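Local coordinates for protein AlkZ (Streptomyces sahachiroi, PDB 5UUJ) that is a member of the AlkZ-like DNA glycosylase family, proteins built from winged-helix domains, at residues L166-P179 against F187-M201. Residues are numbered along the deposited sequence; the frame is centred on the assembly and turned at random.
Sequences LKPLAWRGVLCHGP and FTLPASQFGADWGKM
Cys176 and Thr188 pair in antiparallel register, each giving its N-H to the other's carbonyl; Thr188 N reaches Cys176 O at 2.9 Å. From this pair the Cys176 side chain turns to the same face of the sheet as Thr188. Its SG, held between backbone N and carbonyl carbon (chi1 61°), lies 3.7 Å from Pro190 CG and meets the ring of Phe194 at its edge, with CE2 3.9 Å away. The thiol thus sits where the strand gives way to the short helix 190-194.

Gln193 of that helix ties down the next residue of the hairpin. Its NE2 donates to His177 O at 3.1 Å along a nearly straight path (167°), the acceptor lying close to the amide plane; a chi1 of -179° and an extended chain carry the amide there. Its OE1 faces Pro179 CD, and its CG rests over the centre of the Phe194 ring. On the other face of the sheet Phe187 lies alongside Leu175, their CD1 atoms 4.0 Å apart, while Trp162 meets the same ring from outside the hairpin.

At the helix end of the contact, Gly173 closes helix 162-172 in a Schellman motif. Its O is approached by Pro190 CG at 3.4 Å, and a water donates to it while accepting from Ala191 N. The Trp198 ring carries Pro190 CB on one face. Thr188 OG1 bonds to Val134 O, and backbone hydrogen bonds join Phe187 to Leu136, placing strand 186-188 between 176-177 and 136-137. A strand, then helices, then a hairpin completing the sheet is consistent with the wing of a winged-helix fold.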
loop_
_atom_site.group_PDB
_atom_site.type_symbol
_atom_site.label_atom_id
_atom_site.label_comp_id
_atom_site.label_asym_id
_atom_site.label_seq_id
_atom_site.Cartn_x
_atom_site.Cartn_y
_atom_site.Cartn_z
ATOM N N LEU A 166 -13.495 5.025 12.069
ATOM C CA LEU A 166 -12.451 6.023 11.859
ATOM C C LEU A 166 -12.081 6.185 10.386
ATOM O O LEU A 166 -11.483 7.188 9.999
ATOM C CB LEU A 166 -11.195 5.660 12.667
ATOM C CG LEU A 166 -10.418 4.392 12.278
ATOM C CD1 LEU A 166 -9.438 4.638 11.140
ATOM C CD2 LEU A 166 -9.664 3.826 13.473
ATOM N N LYS A 167 -12.419 5.199 9.563
ATOM C CA LYS A 167 -11.912 5.167 8.194
ATOM C C LYS A 167 -12.469 6.291 7.310
ATOM O O LYS A 167 -11.708 6.925 6.578
ATOM C CB LYS A 167 -12.186 3.796 7.572
ATOM C CG LYS A 167 -11.430 2.688 8.288
ATOM C CD LYS A 167 -11.411 1.381 7.519
ATOM C CE LYS A 167 -10.641 0.326 8.301
ATOM N NZ LYS A 167 -10.483 -0.941 7.552
ATOM N N PRO A 168 -13.788 6.551 7.370
ATOM C CA PRO A 168 -14.287 7.729 6.648
ATOM C C PRO A 168 -13.594 9.019 7.081
ATOM O O PRO A 168 -13.349 9.903 6.257
ATOM C CB PRO A 168 -15.773 7.766 7.015
ATOM C CG PRO A 168 -16.118 6.361 7.334
ATOM C CD PRO A 168 -14.885 5.730 7.911
ATOM N N LEU A 169 -13.278 9.116 8.368
ATOM C CA LEU A 169 -12.599 10.291 8.902
ATOM C C LEU A 169 -11.180 10.379 8.355
ATOM O O LEU A 169 -10.706 11.462 8.009
ATOM C CB LEU A 169 -12.577 10.255 10.432
ATOM C CG LEU A 169 -13.765 10.883 11.167
ATOM C CD1 LEU A 169 -15.088 10.379 10.632
ATOM C CD2 LEU A 169 -13.664 10.601 12.660
ATOM N N ALA A 170 -10.504 9.236 8.274
ATOM C CA ALA A 170 -9.165 9.191 7.701
ATOM C C ALA A 170 -9.226 9.631 6.245
ATOM O O ALA A 170 -8.436 10.460 5.806
ATOM C CB ALA A 170 -8.572 7.794 7.817
ATOM N N TRP A 171 -10.192 9.087 5.511
ATOM C CA TRP A 171 -10.352 9.392 4.094
ATOM C C TRP A 171 -10.685 10.861 3.856
ATOM O O TRP A 171 -10.329 11.417 2.819
ATOM C CB TRP A 171 -11.441 8.511 3.483
ATOM C CG TRP A 171 -11.086 7.059 3.429
ATOM C CD1 TRP A 171 -9.847 6.505 3.594
ATOM C CD2 TRP A 171 -11.983 5.970 3.195
ATOM N NE1 TRP A 171 -9.919 5.140 3.471
ATOM C CE2 TRP A 171 -11.220 4.786 3.227
ATOM C CE3 TRP A 171 -13.356 5.882 2.955
ATOM C CZ2 TRP A 171 -11.788 3.529 3.033
ATOM C CZ3 TRP A 171 -13.916 4.633 2.762
ATOM C CH2 TRP A 171 -13.135 3.475 2.802
ATOM N N ARG A 172 -11.368 11.485 4.811
ATOM C CA ARG A 172 -11.714 12.900 4.695
ATOM C C ARG A 172 -10.571 13.792 5.181
ATOM O O ARG A 172 -10.622 15.010 5.032
ATOM C CB ARG A 172 -12.999 13.204 5.466
ATOM C CG ARG A 172 -14.248 12.992 4.627
ATOM C CD ARG A 172 -15.489 12.799 5.474
ATOM N NE ARG A 172 -16.696 12.802 4.655
ATOM C CZ ARG A 172 -17.933 12.827 5.139
ATOM N NH1 ARG A 172 -18.145 12.850 6.450
ATOM N NH2 ARG A 172 -18.963 12.833 4.308
ATOM N N GLY A 173 -9.543 13.174 5.756
ATOM C CA GLY A 173 -8.337 13.884 6.143
ATOM C C GLY A 173 -8.409 14.623 7.465
ATOM O O GLY A 173 -7.674 15.589 7.663
ATOM N N VAL A 174 -9.276 14.178 8.372
ATOM C CA VAL A 174 -9.410 14.828 9.675
ATOM C C VAL A 174 -8.716 14.040 10.782
ATOM O O VAL A 174 -8.716 14.466 11.935
ATOM C CB VAL A 174 -10.894 15.044 10.064
ATOM C CG1 VAL A 174 -11.585 15.933 9.041
ATOM C CG2 VAL A 174 -11.635 13.720 10.210
ATOM N N LEU A 175 -8.126 12.896 10.446
ATOM C CA LEU A 175 -7.328 12.166 11.425
ATOM C C LEU A 175 -6.257 11.306 10.776
ATOM O O LEU A 175 -6.392 10.850 9.640
ATOM C CB LEU A 175 -8.220 11.298 12.334
ATOM C CG LEU A 175 -8.911 10.009 11.869
ATOM C CD1 LEU A 175 -7.975 8.821 11.752
ATOM C CD2 LEU A 175 -10.008 9.663 12.860
ATOM N N CYS A 176 -5.179 11.113 11.525
ATOM C CA CYS A 176 -4.088 10.231 11.142
ATOM C C CYS A 176 -3.356 9.869 12.422
ATOM O O CYS A 176 -3.698 10.379 13.485
ATOM C CB CYS A 176 -3.148 10.907 10.143
ATOM S SG CYS A 176 -2.344 12.402 10.784
ATOM N N HIS A 177 -2.358 8.999 12.332
ATOM C CA HIS A 177 -1.555 8.669 13.503
ATOM C C HIS A 177 -0.724 9.864 13.950
ATOM O O HIS A 177 -0.167 10.589 13.126
ATOM C CB HIS A 177 -0.620 7.494 13.221
ATOM C CG HIS A 177 -1.283 6.153 13.279
ATOM N ND1 HIS A 177 -0.644 5.033 13.753
ATOM C CD2 HIS A 177 -2.525 5.757 12.915
ATOM C CE1 HIS A 177 -1.462 3.996 13.684
ATOM N NE2 HIS A 177 -2.611 4.411 13.178
ATOM N N GLY A 178 -0.646 10.062 15.258
ATOM C CA GLY A 178 0.339 10.956 15.833
ATOM C C GLY A 178 1.537 10.120 16.234
ATOM O O GLY A 178 1.589 8.928 15.926
ATOM N N PRO A 179 2.509 10.734 16.919
ATOM C CA PRO A 179 3.619 9.945 17.456
ATOM C C PRO A 179 3.107 8.959 18.497
ATOM O O PRO A 179 2.214 9.313 19.265
ATOM C CB PRO A 179 4.538 10.998 18.092
ATOM C CG PRO A 179 4.081 12.318 17.526
ATOM C CD PRO A 179 2.625 12.159 17.261
ATOM N N PHE A 187 -3.838 9.638 17.840
ATOM C CA PHE A 187 -4.452 10.249 16.668
ATOM C C PHE A 187 -4.268 11.760 16.710
ATOM O O PHE A 187 -4.197 12.352 17.787
ATOM C CB PHE A 187 -5.943 9.913 16.596
ATOM C CG PHE A 187 -6.231 8.450 16.436
ATOM C CD1 PHE A 187 -6.249 7.868 15.182
ATOM C CD2 PHE A 187 -6.490 7.656 17.541
ATOM C CE1 PHE A 187 -6.517 6.524 15.030
ATOM C CE2 PHE A 187 -6.758 6.309 17.393
ATOM C CZ PHE A 187 -6.770 5.744 16.134
ATOM N N THR A 188 -4.197 12.384 15.537
ATOM C CA THR A 188 -4.129 13.837 15.461
ATOM C C THR A 188 -4.611 14.335 14.096
ATOM O O THR A 188 -4.874 13.542 13.192
ATOM C CB THR A 188 -2.693 14.350 15.737
ATOM O OG1 THR A 188 -2.731 15.751 16.028
ATOM C CG2 THR A 188 -1.766 14.090 14.549
ATOM N N LEU A 189 -4.742 15.653 13.970
ATOM C CA LEU A 189 -5.187 16.278 12.727
ATOM C C LEU A 189 -4.015 16.423 11.751
ATOM O O LEU A 189 -2.992 17.018 12.103
ATOM C CB LEU A 189 -5.802 17.649 13.017
ATOM C CG LEU A 189 -6.449 18.378 11.841
ATOM C CD1 LEU A 189 -7.763 17.708 11.454
ATOM C CD2 LEU A 189 -6.670 19.839 12.182
ATOM N N PRO A 190 -4.150 15.874 10.528
ATOM C CA PRO A 190 -3.084 15.993 9.523
ATOM C C PRO A 190 -2.636 17.437 9.275
ATOM O O PRO A 190 -1.438 17.700 9.142
ATOM C CB PRO A 190 -3.727 15.400 8.266
ATOM C CG PRO A 190 -4.713 14.413 8.791
ATOM C CD PRO A 190 -5.249 15.008 10.056
ATOM N N ALA A 191 -3.590 18.359 9.232
ATOM C CA ALA A 191 -3.285 19.761 8.966
ATOM C C ALA A 191 -2.354 20.358 10.024
ATOM O O ALA A 191 -1.415 21.074 9.688
ATOM C CB ALA A 191 -4.571 20.569 8.885
ATOM N N SER A 192 -2.602 20.058 11.295
ATOM C CA SER A 192 -1.806 20.643 12.371
ATOM C C SER A 192 -0.449 19.954 12.518
ATOM O O SER A 192 0.529 20.583 12.918
ATOM C CB SER A 192 -2.569 20.587 13.702
ATOM O OG SER A 192 -2.707 19.258 14.174
ATOM N N GLN A 193 -0.378 18.668 12.190
ATOM C CA GLN A 193 0.874 17.928 12.341
ATOM C C GLN A 193 1.861 18.205 11.211
ATOM O O GLN A 193 3.066 18.256 11.441
ATOM C CB GLN A 193 0.607 16.423 12.423
ATOM C CG GLN A 193 1.873 15.599 12.605
ATOM C CD GLN A 193 1.599 14.192 13.098
ATOM O OE1 GLN A 193 1.978 13.833 14.213
ATOM N NE2 GLN A 193 0.944 13.384 12.269
ATOM N N PHE A 194 1.354 18.387 9.996
ATOM C CA PHE A 194 2.218 18.473 8.821
ATOM C C PHE A 194 2.325 19.882 8.234
ATOM O O PHE A 194 3.143 20.123 7.349
ATOM C CB PHE A 194 1.724 17.489 7.759
ATOM C CG PHE A 194 1.748 16.061 8.221
ATOM C CD1 PHE A 194 2.955 15.416 8.451
ATOM C CD2 PHE A 194 0.569 15.366 8.442
ATOM C CE1 PHE A 194 2.984 14.103 8.888
ATOM C CE2 PHE A 194 0.593 14.050 8.876
ATOM C CZ PHE A 194 1.801 13.422 9.101
ATOM N N GLY A 195 1.509 20.808 8.730
ATOM C CA GLY A 195 1.609 22.206 8.348
ATOM C C GLY A 195 1.617 22.458 6.849
ATOM O O GLY A 195 0.706 22.044 6.133
ATOM N N ALA A 196 2.658 23.136 6.377
ATOM C CA ALA A 196 2.752 23.531 4.976
ATOM C C ALA A 196 2.874 22.335 4.031
ATOM O O ALA A 196 2.693 22.479 2.824
ATOM C CB ALA A 196 3.928 24.465 4.782
ATOM N N ASP A 197 3.188 21.163 4.572
ATOM C CA ASP A 197 3.256 19.949 3.764
ATOM C C ASP A 197 1.878 19.349 3.493
ATOM O O ASP A 197 1.742 18.471 2.647
ATOM C CB ASP A 197 4.138 18.899 4.445
ATOM C CG ASP A 197 5.611 19.222 4.342
ATOM O OD1 ASP A 197 6.040 19.711 3.276
ATOM O OD2 ASP A 197 6.339 18.992 5.328
ATOM N N TRP A 198 0.862 19.817 4.213
ATOM C CA TRP A 198 -0.492 19.312 4.027
ATOM C C TRP A 198 -1.283 20.223 3.103
ATOM O O TRP A 198 -1.727 21.298 3.506
ATOM C CB TRP A 198 -1.211 19.180 5.368
ATOM C CG TRP A 198 -2.562 18.550 5.252
ATOM C CD1 TRP A 198 -3.772 19.179 5.323
ATOM C CD2 TRP A 198 -2.843 17.161 5.038
ATOM N NE1 TRP A 198 -4.788 18.266 5.173
ATOM C CE2 TRP A 198 -4.244 17.021 4.996
ATOM C CE3 TRP A 198 -2.044 16.024 4.882
ATOM C CZ2 TRP A 198 -4.865 15.787 4.803
ATOM C CZ3 TRP A 198 -2.661 14.800 4.691
ATOM C CH2 TRP A 198 -4.058 14.692 4.655
ATOM N N GLY A 199 -1.454 19.785 1.861
ATOM C CA GLY A 199 -2.203 20.545 0.880
ATOM C C GLY A 199 -3.694 20.360 1.066
ATOM O O GLY A 199 -4.144 19.370 1.645
ATOM N N LYS A 200 -4.463 21.330 0.583
ATOM C CA LYS A 200 -5.918 21.256 0.618
ATOM C C LYS A 200 -6.360 20.094 -0.259
ATOM O O LYS A 200 -5.791 19.866 -1.327
ATOM C CB LYS A 200 -6.542 22.565 0.136
ATOM C CG LYS A 200 -5.961 23.811 0.804
ATOM C CD LYS A 200 -6.178 25.068 -0.025
ATOM C CE LYS A 200 -7.611 25.560 0.059
ATOM N NZ LYS A 200 -7.752 26.916 -0.542
HETATM N N MSE A 201 -7.365 19.354 0.186
HETATM C CA MSE A 201 -7.715 18.118 -0.495
HETATM C C MSE A 201 -8.499 18.373 -1.778
HETATM O O MSE A 201 -9.424 19.184 -1.790
HETATM C CB MSE A 201 -8.517 17.217 0.427
HETATM C CG MSE A 201 -8.156 15.764 0.250
HETATM SE SE MSE A 201 -8.529 14.742 1.839
HETATM C CE MSE A 201 -10.340 14.180 1.345
HETATM O O HOH W 1 -6.276 17.843 8.341
#